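Uncharacterized protein (Corynebacterium glutamicum, PDB 2NSF) catalyses the mycothiol-dependent isomerisation of maleylpyruvate, probably with the help of a zinc ion bound in its N-terminal helical domain. Local coordinates at residues A[38-43]-A[163-168]. Residues are numbered along the deposited sequence; the frame is centred on the assembly and turned at random.
Sequences LGTSHY and REVWIH. With ZN (zinc ion), chain E; SO4 (sulfate ion), chain B.
Gly39 lies over one face of the Trp166 indole, its CA above the five-membered ring in a CH-pi contact. With no side chain there, helices 38-43 and 163-168 approach to 7.9 Å between axes, running roughly parallel at 34°. His42 lies against the six-membered ring, CZ3 of Trp166 over one face of its imidazole and CD2 3.6 Å from Trp166 CE3; the rings are slid well apart, planes at 30°. A water bridges His42 NE2 and Trp166 O, while Trp166 NE1 is hydrogen-bonded to Leu35 O, one turn before Gly39. Val165 packs against the backbone of that helix, CB 3.5 Å from Gly39 O and CG1 beside Thr40 OG1, itself hydrogen-bonded to Ala36 O. Tyr43 sets CG trans to its N (chi1 172°), which carries the ring along to His168, whose carbonyl O meets its edge at CE1. Glu164 OE1 and His168 NE2 each bind the zinc at 2.1 Å, His72 and waters add ligands, and Asp171 OD2 is hydrogen-bonded to His168 ND1, probably orienting the imidazole. The contact joins two helices of the N-terminal bundle, 29-49 and 156-171, with the zinc on the far side of the latter; helix 66-89 touches Tyr43 and His168, and helix 183-199 packs on Trp166 and Ile167.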
ATOM      1  N   LEU A  38      10.777   7.639  -3.457  1.00 18.38           N
ATOM      2  CA  LEU A  38      11.745   6.571  -3.210  1.00 18.57           C
ATOM      3  C   LEU A  38      11.095   5.205  -3.399  1.00 17.67           C
ATOM      4  O   LEU A  38      11.689   4.294  -3.984  1.00 15.90           O
ATOM      5  CB  LEU A  38      12.306   6.680  -1.788  1.00 20.12           C
ATOM      6  CG  LEU A  38      13.374   7.756  -1.574  1.00 21.69           C
ATOM      7  CD1 LEU A  38      13.674   7.897  -0.093  1.00 22.19           C
ATOM      8  CD2 LEU A  38      14.636   7.384  -2.349  1.00 21.05           C
ATOM      9  N   GLY A  39       9.876   5.065  -2.888  1.00 18.09           N
ATOM     10  CA  GLY A  39       9.162   3.809  -3.018  1.00 17.02           C
ATOM     11  C   GLY A  39       8.847   3.492  -4.466  1.00 16.27           C
ATOM     12  O   GLY A  39       8.881   2.333  -4.883  1.00 17.28           O
ATOM     13  N   THR A  40       8.534   4.527  -5.237  1.00 15.46           N
ATOM     14  CA  THR A  40       8.212   4.345  -6.645  1.00 16.89           C
ATOM     15  C   THR A  40       9.457   3.893  -7.401  1.00 16.55           C
ATOM     16  O   THR A  40       9.386   2.989  -8.229  1.00 18.06           O
ATOM     17  CB  THR A  40       7.669   5.643  -7.270  1.00 18.63           C
ATOM     18  OG1 THR A  40       6.507   6.073  -6.544  1.00 19.06           O
ATOM     19  CG2 THR A  40       7.284   5.408  -8.727  1.00 17.91           C
ATOM     20  N   SER A  41      10.603   4.501  -7.102  1.00 18.83           N
ATOM     21  CA  SER A  41      11.842   4.109  -7.772  1.00 17.47           C
ATOM     22  C   SER A  41      12.206   2.677  -7.395  1.00 18.50           C
ATOM     23  O   SER A  41      12.725   1.926  -8.217  1.00 17.51           O
ATOM     24  CB  SER A  41      12.986   5.053  -7.395  1.00 17.41           C
ATOM     25  OG  SER A  41      12.745   6.365  -7.872  1.00 21.54           O
ATOM     26  N   HIS A  42      11.928   2.314  -6.143  1.00 18.73           N
ATOM     27  CA  HIS A  42      12.193   0.971  -5.630  1.00 18.79           C
ATOM     28  C   HIS A  42      11.319  -0.025  -6.387  1.00 18.41           C
ATOM     29  O   HIS A  42      11.791  -1.071  -6.845  1.00 17.65           O
ATOM     30  CB  HIS A  42      11.882   0.940  -4.126  1.00 20.01           C
ATOM     31  CG  HIS A  42      11.972  -0.418  -3.505  1.00 20.87           C
ATOM     32  ND1 HIS A  42      13.145  -1.142  -3.451  1.00 21.69           N
ATOM     33  CD2 HIS A  42      11.040  -1.168  -2.869  1.00 21.91           C
ATOM     34  CE1 HIS A  42      12.931  -2.277  -2.808  1.00 23.23           C
ATOM     35  NE2 HIS A  42      11.661  -2.316  -2.444  1.00 22.31           N
ATOM     36  N   TYR A  43      10.038   0.304  -6.525  1.00 16.93           N
ATOM     37  CA  TYR A  43       9.109  -0.544  -7.257  1.00 16.53           C
ATOM     38  C   TYR A  43       9.566  -0.670  -8.721  1.00 16.26           C
ATOM     39  O   TYR A  43       9.599  -1.767  -9.277  1.00 16.70           O
ATOM     40  CB  TYR A  43       7.697   0.062  -7.207  1.00 16.73           C
ATOM     41  CG  TYR A  43       6.695  -0.640  -8.099  1.00 16.61           C
ATOM     42  CD1 TYR A  43       6.005  -1.769  -7.659  1.00 16.70           C
ATOM     43  CD2 TYR A  43       6.466  -0.193  -9.398  1.00 16.74           C
ATOM     44  CE1 TYR A  43       5.104  -2.436  -8.497  1.00 17.62           C
ATOM     45  CE2 TYR A  43       5.574  -0.851 -10.243  1.00 17.21           C
ATOM     46  CZ  TYR A  43       4.898  -1.967  -9.785  1.00 17.11           C
ATOM     47  OH  TYR A  43       4.014  -2.620 -10.609  1.00 17.44           O
ATOM     48  N   ARG A 163       2.032   3.213   0.370  1.00 16.41           N
ATOM     49  CA  ARG A 163       1.619   1.855   0.729  1.00 16.85           C
ATOM     50  C   ARG A 163       1.681   0.959  -0.502  1.00 18.40           C
ATOM     51  O   ARG A 163       2.149  -0.177  -0.446  1.00 18.05           O
ATOM     52  CB  ARG A 163       0.177   1.817   1.253  1.00 18.37           C
ATOM     53  CG  ARG A 163      -0.075   2.534   2.552  1.00 17.55           C
ATOM     54  CD  ARG A 163      -1.509   2.282   3.019  1.00 18.53           C
ATOM     55  NE  ARG A 163      -2.481   2.546   1.956  1.00 19.62           N
ATOM     56  CZ  ARG A 163      -3.722   2.967   2.171  1.00 21.35           C
ATOM     57  NH1 ARG A 163      -4.148   3.168   3.414  1.00 20.81           N
ATOM     58  NH2 ARG A 163      -4.531   3.211   1.147  1.00 18.82           N
ATOM     59  N   GLU A 164       1.182   1.484  -1.614  1.00 17.32           N
ATOM     60  CA  GLU A 164       1.151   0.732  -2.857  1.00 17.14           C
ATOM     61  C   GLU A 164       2.522   0.369  -3.405  1.00 16.16           C
ATOM     62  O   GLU A 164       2.807  -0.804  -3.640  1.00 15.54           O
ATOM     63  CB  GLU A 164       0.399   1.517  -3.935  1.00 18.37           C
ATOM     64  CG  GLU A 164      -1.062   1.799  -3.627  1.00 18.51           C
ATOM     65  CD  GLU A 164      -1.901   0.544  -3.524  1.00 20.90           C
ATOM     66  OE1 GLU A 164      -1.701  -0.395  -4.327  1.00 20.32           O
ATOM     67  OE2 GLU A 164      -2.787   0.499  -2.647  1.00 22.14           O
ATOM     68  N   VAL A 165       3.368   1.370  -3.623  1.00 15.15           N
ATOM     69  CA  VAL A 165       4.674   1.099  -4.203  1.00 15.16           C
ATOM     70  C   VAL A 165       5.637   0.301  -3.333  1.00 16.34           C
ATOM     71  O   VAL A 165       6.345  -0.566  -3.839  1.00 15.43           O
ATOM     72  CB  VAL A 165       5.368   2.408  -4.680  1.00 16.27           C
ATOM     73  CG1 VAL A 165       4.605   2.989  -5.870  1.00 16.85           C
ATOM     74  CG2 VAL A 165       5.436   3.422  -3.552  1.00 16.66           C
ATOM     75  N   TRP A 166       5.666   0.569  -2.031  1.00 17.05           N
ATOM     76  CA  TRP A 166       6.579  -0.172  -1.170  1.00 17.01           C
ATOM     77  C   TRP A 166       6.156  -1.617  -0.971  1.00 16.53           C
ATOM     78  O   TRP A 166       7.004  -2.508  -0.887  1.00 16.64           O
ATOM     79  CB  TRP A 166       6.729   0.517   0.192  1.00 16.70           C
ATOM     80  CG  TRP A 166       7.601   1.736   0.150  1.00 17.21           C
ATOM     81  CD1 TRP A 166       7.199   3.037   0.212  1.00 15.94           C
ATOM     82  CD2 TRP A 166       9.032   1.762   0.037  1.00 16.94           C
ATOM     83  NE1 TRP A 166       8.290   3.875   0.148  1.00 18.32           N
ATOM     84  CE2 TRP A 166       9.427   3.117   0.039  1.00 16.85           C
ATOM     85  CE3 TRP A 166      10.018   0.768  -0.069  1.00 18.73           C
ATOM     86  CZ2 TRP A 166      10.770   3.510  -0.060  1.00 18.00           C
ATOM     87  CZ3 TRP A 166      11.360   1.160  -0.170  1.00 18.05           C
ATOM     88  CH2 TRP A 166      11.720   2.520  -0.165  1.00 17.82           C
ATOM     89  N   ILE A 167       4.852  -1.865  -0.900  1.00 14.58           N
ATOM     90  CA  ILE A 167       4.383  -3.223  -0.716  1.00 14.84           C
ATOM     91  C   ILE A 167       4.288  -3.990  -2.030  1.00 15.53           C
ATOM     92  O   ILE A 167       4.713  -5.140  -2.104  1.00 15.92           O
ATOM     93  CB  ILE A 167       3.014  -3.274  -0.015  1.00 15.65           C
ATOM     94  CG1 ILE A 167       3.125  -2.640   1.379  1.00 18.97           C
ATOM     95  CG2 ILE A 167       2.549  -4.722   0.093  1.00 16.08           C
ATOM     96  CD1 ILE A 167       1.800  -2.523   2.119  1.00 20.38           C
ATOM     97  N   HIS A 168       3.731  -3.375  -3.070  1.00 15.72           N
ATOM     98  CA  HIS A 168       3.631  -4.085  -4.337  1.00 16.37           C
ATOM     99  C   HIS A 168       4.995  -4.363  -4.951  1.00 16.75           C
ATOM    100  O   HIS A 168       5.118  -5.205  -5.834  1.00 18.66           O
ATOM    101  CB  HIS A 168       2.717  -3.342  -5.315  1.00 15.75           C
ATOM    102  CG  HIS A 168       1.268  -3.442  -4.950  1.00 15.86           C
ATOM    103  ND1 HIS A 168       0.714  -4.601  -4.457  1.00 16.26           N
ATOM    104  CD2 HIS A 168       0.265  -2.534  -4.997  1.00 18.27           C
ATOM    105  CE1 HIS A 168      -0.570  -4.406  -4.210  1.00 17.79           C
ATOM    106  NE2 HIS A 168      -0.865  -3.161  -4.530  1.00 16.78           N
TER
HETATM  107 ZN    ZN E 404      -2.777  -2.231  -4.287  1.00 26.97          ZN
HETATM  108  S   SO4 B 401      -7.897   3.717   2.617  1.00 26.12           S
HETATM  109  O1  SO4 B 401      -9.133   4.469   2.903  1.00 28.76           O
HETATM  110  O2  SO4 B 401      -7.548   3.853   1.198  1.00 28.96           O
HETATM  111  O3  SO4 B 401      -8.119   2.300   2.929  1.00 26.46           O
HETATM  112  O4  SO4 B 401      -6.794   4.249   3.435  1.00 28.60           O
HETATM  113  O   HOH W   1       9.762  -3.455  -0.617  1.00 18.32           O
HETATM  114  O   HOH W   2      -4.541  -1.299  -3.388  1.00 20.41           O
HETATM  115  O   HOH W   3      -2.380  -2.677  -1.928  1.00 24.43           O